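Local coordinates for protein putative silent information regulator 2 (PDB 5OL0) that probably acts as an NAD-dependent, zinc-containing deacetylase of the sirtuin family that removes acetyl groups from lysines of proteins and regulates gene expression, at residues 206-211 against 230-235; 212-217 against 237-242; 12-17 against 275-280. One frame throughout, in Å; residues are numbered along the deposited sequence.

Interaction 1. Residues 206-211 against 230-235; sequences HDAPIA and PCVVPK
Ala208 and Pro209 meet Val232, Val233 and Pro234 beside the parallel sheet of the Rossmann-like domain of this sirtuin. The 3-10 turn 208-210 follows helix 198-207 and leads toward strand 213-217. Segment 230-235 belongs to the loop between strands 213-217 and 239-242. The fit is one of small bumps in shallow hollows. The methyl of Ala208 points at the loop and meets two valine branches, which come at about right angles. CG2 of Val232 presses on it, with CB of Ala208 to CG2 of Val232 only 3.5 Å, a tight carbon pair. CG1 of Val233 lies against it more loosely, at 4.0 Å from CB of Ala208. The same CG1 of Val233 reaches on to CB of Ala211 at 4.2 Å, so one branch bridges two alanines a turn apart. Val233 places CG1 anti to its carbonyl carbon (chi1 -54°), which brings that branch to the alanines. Leu37 of strand 36-40 backs both alanines, and Leu204 of helix 198-207 packs on Val232. The ring of Pro234 fills the hollow beside the turn carbonyls. Its CG is 3.3 Å from O of Pro209, and its CD is 3.6 Å from O of Ala208. The carbonyl of Ala208 accepts the backbone N-H of Ala211. It also receives a CA-H...O contact from Val233, with CA of Val233 3.2 Å from O of Ala208 and an angle of 152° at the hydrogen.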
# COMPACT_ATOMS: atom_id res chain seq x y z
N HIS A 206 -3.70 12.27 12.98
CA HIS A 206 -4.24 13.55 12.46
C HIS A 206 -5.12 13.42 11.27
O HIS A 206 -6.04 14.16 11.18
CB HIS A 206 -3.12 14.55 12.13
CG HIS A 206 -2.20 14.79 13.28
ND1 HIS A 206 -0.84 14.94 13.13
CD2 HIS A 206 -2.42 14.77 14.62
CE1 HIS A 206 -0.27 15.09 14.31
NE2 HIS A 206 -1.20 14.99 15.23
N ASP A 207 -4.81 12.55 10.31
CA ASP A 207 -5.70 12.47 9.15
C ASP A 207 -6.89 11.57 9.43
O ASP A 207 -8.04 11.92 9.18
CB ASP A 207 -4.96 11.95 7.93
CG ASP A 207 -3.96 12.93 7.40
OD1 ASP A 207 -4.35 14.07 7.17
OD2 ASP A 207 -2.79 12.56 7.16
N ALA A 208 -6.62 10.34 9.86
CA ALA A 208 -7.76 9.36 9.91
C ALA A 208 -8.90 9.81 10.81
O ALA A 208 -10.09 9.60 10.51
CB ALA A 208 -7.23 7.98 10.33
N PRO A 209 -8.57 10.52 11.91
CA PRO A 209 -9.70 10.99 12.72
C PRO A 209 -10.63 12.02 12.06
O PRO A 209 -11.78 12.15 12.47
CB PRO A 209 -9.01 11.53 13.98
CG PRO A 209 -7.85 10.60 14.13
CD PRO A 209 -7.33 10.51 12.69
N ILE A 210 -10.18 12.68 11.00
CA ILE A 210 -10.98 13.68 10.30
C ILE A 210 -11.38 13.22 8.91
O ILE A 210 -11.94 14.02 8.17
CB ILE A 210 -10.25 15.07 10.20
CG1 ILE A 210 -8.89 14.99 9.47
CG2 ILE A 210 -10.03 15.61 11.60
CD1 ILE A 210 -8.38 16.32 8.96
N ALA A 211 -11.16 11.94 8.55
CA ALA A 211 -11.64 11.47 7.23
C ALA A 211 -13.16 11.57 7.11
O ALA A 211 -13.88 11.36 8.08
CB ALA A 211 -11.22 10.04 6.96
N PRO A 230 -8.05 2.39 9.39
CA PRO A 230 -9.49 2.50 9.22
C PRO A 230 -10.29 2.29 10.48
O PRO A 230 -11.53 2.52 10.48
CB PRO A 230 -9.80 1.35 8.24
CG PRO A 230 -8.72 0.35 8.47
CD PRO A 230 -7.51 1.14 8.82
N CYS A 231 -9.63 1.80 11.54
CA CYS A 231 -10.25 1.65 12.86
C CYS A 231 -10.44 2.96 13.61
O CYS A 231 -11.24 2.99 14.53
CB CYS A 231 -9.45 0.64 13.72
SG CYS A 231 -9.42 -0.99 12.87
N VAL A 232 -9.67 4.00 13.29
CA VAL A 232 -9.66 5.28 14.05
C VAL A 232 -10.45 6.39 13.30
O VAL A 232 -10.59 7.47 13.82
CB VAL A 232 -8.24 5.78 14.41
CG1 VAL A 232 -7.49 4.81 15.35
CG2 VAL A 232 -7.39 6.00 13.19
N VAL A 233 -10.99 6.12 12.12
CA VAL A 233 -11.85 7.09 11.46
C VAL A 233 -13.16 7.17 12.24
O VAL A 233 -13.52 6.22 12.92
CB VAL A 233 -12.11 6.75 9.98
CG1 VAL A 233 -10.79 6.56 9.27
CG2 VAL A 233 -12.99 5.53 9.83
N PRO A 234 -13.90 8.27 12.10
CA PRO A 234 -15.18 8.38 12.83
C PRO A 234 -16.13 7.18 12.55
O PRO A 234 -16.21 6.67 11.42
CB PRO A 234 -15.76 9.69 12.33
CG PRO A 234 -14.56 10.50 11.89
CD PRO A 234 -13.57 9.50 11.35
N LYS A 235 -16.85 6.75 13.58
CA LYS A 235 -17.76 5.59 13.51
C LYS A 235 -18.88 5.73 12.48
O LYS A 235 -19.45 4.75 12.07
CB LYS A 235 -18.39 5.28 14.90
CG LYS A 235 -19.21 6.44 15.52
CD LYS A 235 -20.29 6.02 16.55
CE LYS A 235 -21.71 6.36 16.09
NZ LYS A 235 -22.67 6.12 17.20

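Interaction 2. Residues 212-217 against 237-242; sequences ELVIII and VPRVVM
Val214 and Arg239 lie side by side on neighbouring parallel strands, their side chains pointing the same way. CG1 of Val214 rests on the aliphatic stem of Arg239, 3.3 Å from CG. With chi1 near +58°, Val214 places this branch between its own backbone N and carbonyl carbon, on the side of the arginine. The Arg239 chain then bends at chi3 and carries its guanidinium away, to Asp279, Pro230 and Leu251, with Phe252 in a cation-pi contact. On the same face, CD1 of Ile216 meets CG2 of Val241 at 4.0 Å, the two chains crossing at a slant. The other face carries Ile215, Ile217, Val240 and Met242. Leu24 and Leu21 of helix 21-30 pack over it. At the start of the strands Leu213 crosses Pro238 at about a right angle, and its CD1 lies 3.6 Å from CG of the proline ring. Four backbone bonds join strands 213-217 and 239-242, inner strands of the Rossmann-like sheet. N of Val240 bonds to O of Val214 at 2.8 Å, and N of Ile216 to O of Val240. Ile216 and Ile217 lie near Thr219 and Cys286 respectively, which probably bind NAD(+), as in relatives. Regular backbone pairing and branched apolar side chains thus make a buried pair of inner strands, in which Arg239 forms a salt bridge with Asp279 that probably offsets its buried charge.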
# COMPACT_ATOMS: atom_id res chain seq x y z
N GLU A 212 -13.63 11.85 5.91
CA GLU A 212 -15.08 11.81 5.56
C GLU A 212 -15.45 10.52 4.83
O GLU A 212 -16.61 10.24 4.62
CB GLU A 212 -15.42 12.99 4.62
CG GLU A 212 -15.44 14.33 5.30
CD GLU A 212 -15.38 15.58 4.36
OE1 GLU A 212 -15.05 15.55 3.15
OE2 GLU A 212 -15.66 16.65 4.91
N LEU A 213 -14.43 9.76 4.41
CA LEU A 213 -14.58 8.58 3.59
C LEU A 213 -13.22 7.89 3.54
O LEU A 213 -12.16 8.56 3.42
CB LEU A 213 -15.04 8.93 2.18
CG LEU A 213 -15.10 7.77 1.20
CD1 LEU A 213 -16.13 6.73 1.57
CD2 LEU A 213 -15.30 8.31 -0.20
N VAL A 214 -13.26 6.56 3.62
CA VAL A 214 -12.07 5.77 3.52
C VAL A 214 -12.32 4.70 2.45
O VAL A 214 -13.41 4.14 2.37
CB VAL A 214 -11.58 5.27 4.88
CG1 VAL A 214 -12.60 4.46 5.59
CG2 VAL A 214 -10.31 4.45 4.73
N ILE A 215 -11.36 4.56 1.54
CA ILE A 215 -11.43 3.61 0.45
C ILE A 215 -10.16 2.84 0.62
O ILE A 215 -9.05 3.42 0.65
CB ILE A 215 -11.40 4.30 -0.94
CG1 ILE A 215 -12.57 5.29 -1.08
CG2 ILE A 215 -11.44 3.26 -2.05
CD1 ILE A 215 -12.59 6.03 -2.43
N ILE A 216 -10.31 1.52 0.75
CA ILE A 216 -9.27 0.64 1.21
C ILE A 216 -9.09 -0.38 0.11
O ILE A 216 -10.00 -1.21 -0.11
CB ILE A 216 -9.73 -0.08 2.50
CG1 ILE A 216 -10.10 0.94 3.55
CG2 ILE A 216 -8.71 -1.14 2.99
CD1 ILE A 216 -10.85 0.37 4.76
N ILE A 217 -7.98 -0.29 -0.64
CA ILE A 217 -7.86 -1.06 -1.87
C ILE A 217 -6.75 -2.08 -1.78
O ILE A 217 -5.52 -1.75 -1.83
CB ILE A 217 -7.58 -0.17 -3.08
CG1 ILE A 217 -8.55 1.03 -3.06
CG2 ILE A 217 -7.59 -1.04 -4.35
CD1 ILE A 217 -8.40 2.04 -4.17
N VAL A 237 -18.48 7.38 9.39
CA VAL A 237 -18.08 7.60 8.00
C VAL A 237 -18.02 6.30 7.18
O VAL A 237 -17.62 5.27 7.69
CB VAL A 237 -16.79 8.41 7.84
CG1 VAL A 237 -16.95 9.78 8.52
CG2 VAL A 237 -15.58 7.62 8.24
N PRO A 238 -18.39 6.36 5.90
CA PRO A 238 -18.33 5.19 5.06
C PRO A 238 -16.90 4.66 4.87
O PRO A 238 -15.91 5.46 4.81
CB PRO A 238 -18.91 5.65 3.72
CG PRO A 238 -18.96 7.13 3.78
CD PRO A 238 -18.93 7.54 5.20
N ARG A 239 -16.80 3.32 4.82
CA ARG A 239 -15.54 2.65 4.62
C ARG A 239 -15.74 1.67 3.47
O ARG A 239 -16.56 0.79 3.56
CB ARG A 239 -15.05 1.97 5.89
CG ARG A 239 -15.02 2.85 7.12
CD ARG A 239 -14.28 2.20 8.29
NE ARG A 239 -15.01 1.04 8.79
CZ ARG A 239 -14.65 0.30 9.85
NH1 ARG A 239 -13.58 0.59 10.59
NH2 ARG A 239 -15.39 -0.72 10.21
N VAL A 240 -15.03 1.89 2.37
CA VAL A 240 -15.25 1.15 1.16
C VAL A 240 -14.07 0.21 1.03
O VAL A 240 -12.93 0.66 1.01
CB VAL A 240 -15.31 2.12 -0.08
CG1 VAL A 240 -15.33 1.35 -1.37
CG2 VAL A 240 -16.58 2.95 0.00
N VAL A 241 -14.32 -1.09 0.97
CA VAL A 241 -13.20 -2.04 0.87
C VAL A 241 -13.31 -2.66 -0.49
O VAL A 241 -14.37 -3.20 -0.83
CB VAL A 241 -13.24 -3.11 1.96
CG1 VAL A 241 -12.05 -4.06 1.80
CG2 VAL A 241 -13.25 -2.45 3.35
N MET A 242 -12.26 -2.50 -1.30
CA MET A 242 -12.11 -3.24 -2.58
C MET A 242 -11.07 -4.33 -2.44
O MET A 242 -9.86 -4.07 -2.35
CB MET A 242 -11.70 -2.30 -3.71
CG MET A 242 -12.63 -1.13 -3.94
SD MET A 242 -12.09 -0.07 -5.31
CE MET A 242 -13.55 0.95 -5.43

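Interaction 3. Residues 12-17 against 275-280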
# COMPACT_ATOMS: atom_id res chain seq x y z
N GLN A 12 -30.00 -1.66 9.21
CA GLN A 12 -29.22 -1.83 7.99
C GLN A 12 -29.29 -0.68 6.95
O GLN A 12 -28.57 -0.74 5.97
CB GLN A 12 -29.64 -3.14 7.32
CG GLN A 12 -29.41 -4.34 8.22
CD GLN A 12 -29.69 -5.62 7.48
OE1 GLN A 12 -30.85 -5.90 7.11
NE2 GLN A 12 -28.63 -6.40 7.23
N GLU A 13 -30.12 0.35 7.13
CA GLU A 13 -30.05 1.52 6.22
C GLU A 13 -28.62 2.03 6.21
O GLU A 13 -28.06 2.43 7.27
CB GLU A 13 -30.95 2.69 6.67
CG GLU A 13 -32.39 2.57 6.25
CD GLU A 13 -32.58 2.59 4.75
OE1 GLU A 13 -31.82 3.28 4.02
OE2 GLU A 13 -33.53 1.92 4.34
N HIS A 14 -28.09 2.10 5.00
CA HIS A 14 -26.70 2.42 4.77
C HIS A 14 -26.43 3.93 4.71
O HIS A 14 -27.12 4.70 4.03
CB HIS A 14 -26.22 1.76 3.46
CG HIS A 14 -24.78 1.39 3.53
ND1 HIS A 14 -23.79 2.33 3.44
CD2 HIS A 14 -24.16 0.21 3.80
CE1 HIS A 14 -22.62 1.75 3.62
NE2 HIS A 14 -22.81 0.47 3.84
N VAL A 15 -25.35 4.35 5.34
CA VAL A 15 -24.90 5.74 5.22
C VAL A 15 -24.77 6.20 3.75
O VAL A 15 -24.91 7.40 3.46
CB VAL A 15 -23.55 5.89 5.98
CG1 VAL A 15 -22.83 7.17 5.68
CG2 VAL A 15 -23.80 5.83 7.48
N LEU A 16 -24.47 5.28 2.82
CA LEU A 16 -24.30 5.66 1.41
C LEU A 16 -25.63 5.75 0.61
O LEU A 16 -25.60 6.14 -0.56
CB LEU A 16 -23.34 4.72 0.67
CG LEU A 16 -21.89 4.74 1.09
CD1 LEU A 16 -21.14 3.63 0.34
CD2 LEU A 16 -21.25 6.10 0.82
N GLY A 17 -26.75 5.35 1.21
CA GLY A 17 -28.04 5.26 0.53
C GLY A 17 -28.04 3.92 -0.14
O GLY A 17 -28.46 2.95 0.44
N ASP A 275 -24.61 2.03 16.29
CA ASP A 275 -23.65 2.36 15.23
C ASP A 275 -24.16 2.08 13.79
O ASP A 275 -24.42 0.91 13.40
CB ASP A 275 -22.30 1.65 15.50
CG ASP A 275 -22.43 0.11 15.68
OD1 ASP A 275 -23.52 -0.47 15.50
OD2 ASP A 275 -21.40 -0.54 16.00
N VAL A 276 -24.28 3.15 12.99
CA VAL A 276 -24.74 3.04 11.57
C VAL A 276 -23.99 1.99 10.68
O VAL A 276 -22.87 1.56 10.96
CB VAL A 276 -24.78 4.41 10.81
CG1 VAL A 276 -25.85 5.36 11.39
CG2 VAL A 276 -23.40 5.05 10.70
N CYS A 277 -24.68 1.59 9.61
CA CYS A 277 -24.19 0.64 8.65
C CYS A 277 -23.42 1.47 7.60
O CYS A 277 -24.01 2.25 6.83
CB CYS A 277 -25.38 -0.15 8.10
SG CYS A 277 -24.97 -1.23 6.72
N ARG A 278 -22.09 1.39 7.66
CA ARG A 278 -21.22 2.27 6.90
C ARG A 278 -20.12 1.58 6.05
O ARG A 278 -19.43 2.27 5.35
CB ARG A 278 -20.65 3.40 7.80
CG ARG A 278 -20.01 3.01 9.14
CD ARG A 278 -18.68 2.36 8.93
NE ARG A 278 -17.92 2.14 10.15
CZ ARG A 278 -17.02 2.97 10.67
NH1 ARG A 278 -16.72 4.16 10.15
NH2 ARG A 278 -16.40 2.58 11.76
N ASP A 279 -19.99 0.26 6.14
CA ASP A 279 -18.99 -0.55 5.42
C ASP A 279 -19.61 -1.19 4.23
O ASP A 279 -20.80 -1.50 4.22
CB ASP A 279 -18.46 -1.68 6.31
CG ASP A 279 -17.75 -1.19 7.51
OD1 ASP A 279 -17.23 -0.06 7.47
OD2 ASP A 279 -17.70 -1.92 8.51
N VAL A 280 -18.84 -1.23 3.15
CA VAL A 280 -19.18 -1.98 1.96
C VAL A 280 -17.94 -2.67 1.41
O VAL A 280 -16.84 -2.12 1.49
CB VAL A 280 -19.85 -1.03 0.96
CG1 VAL A 280 -18.93 0.08 0.55
CG2 VAL A 280 -20.34 -1.81 -0.22
O HOH W 1 -27.46 2.42 9.67
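The imidazole of His14 reaches across to segment 275-280 and bonds to a backbone carbonyl. Its NE2 donates to O of Asp279 at 2.8 Å, and the bond is nearly straight (177°). The oxygen lies in the ring plane, but NE2 stands above the carbonyl plane of Asp279. At the other ring nitrogen, ND1 of His14 accepts the N-H of Leu16 at 3.1 Å, again in the ring plane. Two bonds therefore fix the rotation of the ring, and place the proton on NE2. The chi1 of His14, -148°, departs from a staggered value, consistent with the ring being held by both partners. One face of the ring lies over O of Cys277, which sits 3.3 Å from the plane above the ring centre. That same oxygen accepts the backbone N-H of Val15 at 2.9 Å, nearly along the C=O axis. SG of Cys277 is anti to its backbone N (chi1 172°), and approaches the ring obliquely, 3.4 Å from CD2 of His14. A water joins O of Glu13 to N of Cys277. Val15 and Val276 cross at about a right angle, and their CG2 atoms are tightly packed at 3.3 Å. CD1 of Leu16 meets CG1 of Val280 at 4.2 Å, while Leu24 and Tyr27 of helix 21-30 also touch Leu16. Arg278 bends at chi2 and turns its guanidinium away, giving NH1 to the carbonyls of Pro234 and Val237. Residues 14-17 form a type I beta turn, in which N of Gly17 bonds to O of His14. The contact lays an N-terminal loop against the start of 279-282, one of the two outermost strands of the parallel Rossmann-like sheet.

Overall arrangement
From the N terminus, the first segment met is 12-17, ahead of helix 21-30. Interaction 3 joins it to 275-280 and closes a loop of some 260 residues holding most of the fold. Interactions 1 and 2 are both nested inside that loop. They cross each other: 206-211 and 212-217 come first, then their partners 230-235 and 237-242. Interaction 1 fastens the 3-10 turn after helix 198-207 to the loop between the strands, and interaction 2 pairs the strands themselves. Strand 239-242 also neighbours 279-282, which brings interactions 2 and 3 into one sheet. Arg239 and Arg278 link the three, through Pro230, Pro234 and Asp279.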